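Long-range contact in SnoN,Epimerase SnoN (Streptomyces nogalater, PDB 5EP9), which acts as a non-heme iron, 2-oxoglutarate-dependent epimerase in the biosynthesis of nogalamycin: residues P117-K128 and P235-A246. Residues are numbered along the deposited sequence; the frame is centred on the assembly and turned at random.
With AKG (2-oxoglutaric acid), chain E.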
loop_
_atom_site.group_PDB
_atom_site.type_symbol
_atom_site.label_atom_id
_atom_site.label_comp_id
_atom_site.label_asym_id
_atom_site.label_seq_id
_atom_site.Cartn_x
_atom_site.Cartn_y
_atom_site.Cartn_z
ATOM N N PRO A 117 -17.183 -3.411 -2.497
ATOM C CA PRO A 117 -16.397 -3.824 -3.642
ATOM C C PRO A 117 -15.314 -2.814 -3.935
ATOM O O PRO A 117 -15.493 -1.617 -3.696
ATOM C CB PRO A 117 -17.401 -3.849 -4.796
ATOM C CG PRO A 117 -18.744 -3.965 -4.145
ATOM C CD PRO A 117 -18.636 -3.337 -2.799
ATOM N N LEU A 118 -14.191 -3.340 -4.406
ATOM C CA LEU A 118 -13.023 -2.591 -4.627
ATOM C C LEU A 118 -12.470 -2.788 -6.023
ATOM O O LEU A 118 -12.750 -3.756 -6.683
ATOM C CB LEU A 118 -11.940 -2.969 -3.626
ATOM C CG LEU A 118 -12.207 -2.755 -2.111
ATOM C CD1 LEU A 118 -11.087 -3.431 -1.348
ATOM C CD2 LEU A 118 -12.323 -1.288 -1.711
ATOM N N ARG A 119 -11.619 -1.846 -6.388
ATOM C CA ARG A 119 -10.771 -1.876 -7.564
ATOM C C ARG A 119 -9.321 -1.679 -7.185
ATOM O O ARG A 119 -8.993 -1.082 -6.154
ATOM C CB ARG A 119 -11.132 -0.756 -8.536
ATOM C CG ARG A 119 -12.441 -0.915 -9.236
ATOM C CD ARG A 119 -12.894 0.370 -9.927
ATOM N NE ARG A 119 -14.187 0.184 -10.560
ATOM C CZ ARG A 119 -14.386 -0.558 -11.674
ATOM N NH1 ARG A 119 -13.387 -1.082 -12.368
ATOM N NH2 ARG A 119 -15.589 -0.734 -12.118
ATOM N N LEU A 120 -8.449 -2.209 -8.027
ATOM C CA LEU A 120 -7.017 -1.968 -7.881
ATOM C C LEU A 120 -6.732 -0.602 -8.472
ATOM O O LEU A 120 -7.153 -0.307 -9.562
ATOM C CB LEU A 120 -6.201 -3.012 -8.614
ATOM C CG LEU A 120 -4.702 -2.756 -8.792
ATOM C CD1 LEU A 120 -3.978 -2.829 -7.462
ATOM C CD2 LEU A 120 -4.072 -3.774 -9.758
ATOM N N PHE A 121 -5.916 0.191 -7.730
ATOM C CA PHE A 121 -5.424 1.495 -8.204
ATOM C C PHE A 121 -4.013 1.412 -8.686
ATOM O O PHE A 121 -3.656 1.867 -9.777
ATOM C CB PHE A 121 -5.526 2.592 -7.099
ATOM C CG PHE A 121 -4.937 3.912 -7.521
ATOM C CD1 PHE A 121 -5.483 4.623 -8.568
ATOM C CD2 PHE A 121 -3.881 4.468 -6.832
ATOM C CE1 PHE A 121 -4.969 5.831 -8.941
ATOM C CE2 PHE A 121 -3.339 5.689 -7.197
ATOM C CZ PHE A 121 -3.879 6.355 -8.265
ATOM N N LYS A 122 -3.192 0.830 -7.858
ATOM C CA LYS A 122 -1.784 0.525 -8.272
ATOM C C LYS A 122 -1.073 -0.452 -7.345
ATOM O O LYS A 122 -1.475 -0.641 -6.163
ATOM C CB LYS A 122 -0.950 1.797 -8.322
ATOM C CG LYS A 122 -0.749 2.335 -6.930
ATOM C CD LYS A 122 0.063 3.606 -6.933
ATOM C CE LYS A 122 0.109 3.970 -5.494
ATOM N NZ LYS A 122 0.989 5.111 -5.344
ATOM N N LEU A 123 -0.053 -1.116 -7.896
ATOM C CA LEU A 123 0.903 -1.855 -7.095
ATOM C C LEU A 123 2.283 -1.288 -7.288
ATOM O O LEU A 123 2.715 -1.095 -8.427
ATOM C CB LEU A 123 0.877 -3.317 -7.392
ATOM C CG LEU A 123 1.813 -4.198 -6.503
ATOM C CD1 LEU A 123 1.225 -5.547 -6.200
ATOM C CD2 LEU A 123 3.213 -4.370 -7.091
ATOM N N GLU A 124 2.990 -1.107 -6.186
ATOM C CA GLU A 124 4.451 -0.784 -6.244
ATOM C C GLU A 124 5.350 -1.830 -5.635
ATOM O O GLU A 124 4.972 -2.466 -4.682
ATOM C CB GLU A 124 4.702 0.562 -5.592
ATOM C CG GLU A 124 4.052 1.723 -6.364
ATOM C CD GLU A 124 4.099 3.080 -5.564
ATOM O OE1 GLU A 124 4.373 3.077 -4.340
ATOM O OE2 GLU A 124 3.960 4.142 -6.177
ATOM N N VAL A 125 6.560 -1.988 -6.160
ATOM C CA VAL A 125 7.543 -2.838 -5.558
ATOM C C VAL A 125 8.477 -1.955 -4.754
ATOM O O VAL A 125 9.060 -1.076 -5.341
ATOM C CB VAL A 125 8.348 -3.588 -6.626
ATOM C CG1 VAL A 125 9.449 -4.439 -6.031
ATOM C CG2 VAL A 125 7.449 -4.472 -7.476
ATOM N N LEU A 126 8.702 -2.259 -3.468
ATOM C CA LEU A 126 9.470 -1.363 -2.609
ATOM C C LEU A 126 10.759 -2.000 -2.172
ATOM O O LEU A 126 10.768 -3.137 -1.794
ATOM C CB LEU A 126 8.687 -0.906 -1.381
ATOM C CG LEU A 126 7.281 -0.403 -1.642
ATOM C CD1 LEU A 126 6.624 -0.018 -0.315
ATOM C CD2 LEU A 126 7.271 0.790 -2.549
ATOM N N LEU A 127 11.827 -1.222 -2.222
ATOM C CA LEU A 127 13.148 -1.617 -1.758
ATOM C C LEU A 127 13.758 -0.546 -0.810
ATOM O O LEU A 127 13.892 0.599 -1.183
ATOM C CB LEU A 127 14.064 -1.735 -2.956
ATOM C CG LEU A 127 15.556 -1.938 -2.710
ATOM C CD1 LEU A 127 15.824 -3.265 -2.021
ATOM C CD2 LEU A 127 16.339 -1.836 -4.023
ATOM N N LYS A 128 14.124 -0.976 0.372
ATOM C CA LYS A 128 15.056 -0.255 1.233
ATOM C C LYS A 128 16.268 -1.048 1.480
ATOM O O LYS A 128 16.213 -2.169 1.928
ATOM C CB LYS A 128 14.508 0.051 2.643
ATOM C CG LYS A 128 13.501 1.104 2.753
ATOM C CD LYS A 128 13.346 1.431 4.273
ATOM C CE LYS A 128 12.155 2.340 4.509
ATOM N NZ LYS A 128 12.519 3.766 4.522
ATOM N N PRO A 235 18.470 -6.604 1.995
ATOM C CA PRO A 235 17.481 -5.644 1.530
ATOM C C PRO A 235 16.089 -5.912 2.033
ATOM O O PRO A 235 15.696 -7.038 2.298
ATOM C CB PRO A 235 17.548 -5.758 0.034
ATOM C CG PRO A 235 18.209 -7.094 -0.251
ATOM C CD PRO A 235 19.075 -7.414 0.916
ATOM N N ARG A 236 15.355 -4.852 2.263
ATOM C CA ARG A 236 13.957 -4.939 2.621
ATOM C C ARG A 236 13.171 -4.921 1.268
ATOM O O ARG A 236 13.238 -3.949 0.522
ATOM C CB ARG A 236 13.509 -3.764 3.464
ATOM C CG ARG A 236 12.146 -4.008 4.087
ATOM C CD ARG A 236 11.518 -2.736 4.566
ATOM N NE ARG A 236 10.983 -1.961 3.465
ATOM C CZ ARG A 236 10.327 -0.814 3.569
ATOM N NH1 ARG A 236 10.169 -0.167 4.709
ATOM N NH2 ARG A 236 9.884 -0.253 2.479
ATOM N N LEU A 237 12.394 -5.957 1.028
ATOM C CA LEU A 237 11.643 -6.105 -0.219
ATOM C C LEU A 237 10.220 -6.473 0.070
ATOM O O LEU A 237 9.946 -7.379 0.923
ATOM C CB LEU A 237 12.230 -7.216 -1.100
ATOM C CG LEU A 237 13.549 -6.822 -1.770
ATOM C CD1 LEU A 237 14.470 -7.996 -2.106
ATOM C CD2 LEU A 237 13.316 -6.055 -3.049
ATOM N N SER A 238 9.322 -5.737 -0.598
ATOM C CA SER A 238 7.901 -5.875 -0.335
ATOM C C SER A 238 7.165 -5.307 -1.491
ATOM O O SER A 238 7.749 -4.595 -2.348
ATOM C CB SER A 238 7.506 -5.092 0.965
ATOM O OG SER A 238 7.850 -3.718 0.860
ATOM N N THR A 239 5.875 -5.509 -1.457
ATOM C CA THR A 239 5.013 -4.770 -2.335
ATOM C C THR A 239 3.976 -4.001 -1.557
ATOM O O THR A 239 3.527 -4.492 -0.550
ATOM C CB THR A 239 4.270 -5.687 -3.372
ATOM O OG1 THR A 239 3.441 -6.607 -2.669
ATOM C CG2 THR A 239 5.257 -6.439 -4.223
ATOM N N SER A 240 3.481 -2.937 -2.192
ATOM C CA SER A 240 2.414 -2.109 -1.659
ATOM C C SER A 240 1.366 -1.817 -2.701
ATOM O O SER A 240 1.659 -1.272 -3.746
ATOM C CB SER A 240 3.033 -0.800 -1.108
ATOM O OG SER A 240 2.124 -0.117 -0.373
ATOM N N ALA A 241 0.160 -2.279 -2.435
ATOM C CA ALA A 241 -0.919 -2.142 -3.347
ATOM C C ALA A 241 -2.037 -1.317 -2.733
ATOM O O ALA A 241 -2.486 -1.607 -1.645
ATOM C CB ALA A 241 -1.481 -3.512 -3.756
ATOM N N VAL A 242 -2.522 -0.357 -3.492
ATOM C CA VAL A 242 -3.639 0.522 -3.108
ATOM C C VAL A 242 -4.921 0.064 -3.822
ATOM O O VAL A 242 -4.934 -0.121 -5.012
ATOM C CB VAL A 242 -3.323 1.977 -3.503
ATOM C CG1 VAL A 242 -4.469 2.903 -3.162
ATOM C CG2 VAL A 242 -2.031 2.441 -2.815
ATOM N N TYR A 243 -5.888 -0.246 -3.013
ATOM C CA TYR A 243 -7.237 -0.572 -3.406
ATOM C C TYR A 243 -8.233 0.580 -3.041
ATOM O O TYR A 243 -8.105 1.271 -2.002
ATOM C CB TYR A 243 -7.694 -1.819 -2.698
ATOM C CG TYR A 243 -6.738 -2.966 -2.926
ATOM C CD1 TYR A 243 -6.614 -3.529 -4.181
ATOM C CD2 TYR A 243 -5.897 -3.435 -1.931
ATOM C CE1 TYR A 243 -5.725 -4.556 -4.433
ATOM C CE2 TYR A 243 -5.013 -4.485 -2.196
ATOM C CZ TYR A 243 -4.915 -5.032 -3.423
ATOM O OH TYR A 243 -4.044 -6.070 -3.677
ATOM N N MET A 244 -9.194 0.757 -3.912
ATOM C CA MET A 244 -10.128 1.861 -3.848
ATOM C C MET A 244 -11.503 1.324 -4.065
ATOM O O MET A 244 -11.708 0.335 -4.728
ATOM C CB MET A 244 -9.819 2.946 -4.884
ATOM C CG MET A 244 -9.919 2.482 -6.338
ATOM S SD MET A 244 -9.169 3.770 -7.407
ATOM C CE MET A 244 -9.330 2.868 -8.954
ATOM N N ASP A 245 -12.461 2.070 -3.555
ATOM C CA ASP A 245 -13.881 1.806 -3.805
ATOM C C ASP A 245 -14.154 1.644 -5.283
ATOM O O ASP A 245 -13.641 2.418 -6.097
ATOM C CB ASP A 245 -14.681 2.995 -3.363
ATOM C CG ASP A 245 -16.150 2.666 -3.160
ATOM O OD1 ASP A 245 -16.923 2.424 -4.086
ATOM O OD2 ASP A 245 -16.575 2.750 -1.978
ATOM N N ALA A 246 -14.967 0.664 -5.618
ATOM C CA ALA A 246 -15.311 0.436 -7.006
ATOM C C ALA A 246 -16.033 1.628 -7.686
ATOM O O ALA A 246 -16.041 1.709 -8.883
ATOM C CB ALA A 246 -16.153 -0.817 -7.139
HETATM C C1 AKG E . 2.557 2.827 2.343
HETATM O O1 AKG E . 1.538 3.565 2.310
HETATM O O2 AKG E . 2.524 1.624 1.985
HETATM C C2 AKG E . 3.835 3.361 2.870
HETATM O O5 AKG E . 3.881 4.548 3.251
HETATM C C3 AKG E . 5.050 2.405 2.895
HETATM C C4 AKG E . 6.297 2.914 3.611
HETATM C C5 AKG E . 7.491 1.987 3.603
HETATM O O3 AKG E . 7.378 0.851 3.109
HETATM O O4 AKG E . 8.604 2.393 4.058
HETATM O O HOH W 1 10.395 -2.995 0.999
#
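Lys-128 and Arg-236 pair at one end of an antiparallel ladder between strands 118-128 and 236-245, neighbours in the larger sheet of a cupin-type jelly roll, as expected of the PhyH family. The strands belong to separate SnoN portions of this engineered fusion, 14-202 and 203-305, respectively. They exemplify how one sheet can present a ligand pocket on one face and a packed core on the other. On the pocket face the Lys-128 alkyl chain runs alongside Arg-236, with CG over the centre of the guanidinium, 3.8 Å from CZ. A bend at chi3 (76°) brings that flat group to 2-oxoglutarate, where Arg-236 NH1 donates to O4 at 3.1 Å and NH2 adds weak bonds to O3 and O4. Gly-171 O also binds NH1, whereas Lys-128 NZ serves Val-83 O, Val-137 O and Thr-139 OG1. A water accepts from Arg-236 NE at 2.7 Å and bonds Leu-126 O and Ser-238 OG, further fixing the guanidinium's rotation. At the ligand's other carboxylate, Ser-240 OG donates to O2.

On the reverse face, beneath helices 54-70 and 95-101, buried side chains interlock: Leu-123 CD2 lies 4.1 Å from Thr-239 CB, and its CD1 abuts Ala-241 CB. A classic beta bulge sets Phe-121 and Lys-122 both opposite Val-242; Phe-121 N makes the stronger bond to Val-242 O, 2.9 Å, and Lys-122 N a weak one. Farther along the Lys-128/Arg-236 side, Met-244 SD approaches the Phe-121 ring obliquely, a Met-aromatic contact.

Partly exposed Lys-122 and Glu-124, on one strand, form a salt bridge with a weak NZ-OE2 hydrogen bond. At the far end, beside exposed Pro-117, Arg-119 NE donates to Ala-246 O and NH1 to Phe-280 O. Replacing Arg-119 with an alanine would remove the guanidinium, and both carbonyls would probably lose these donors. NE lies 2.9 Å away on a lone pair of Ala-246 O, and that oxygen sits 4° out of the guanidinium plane.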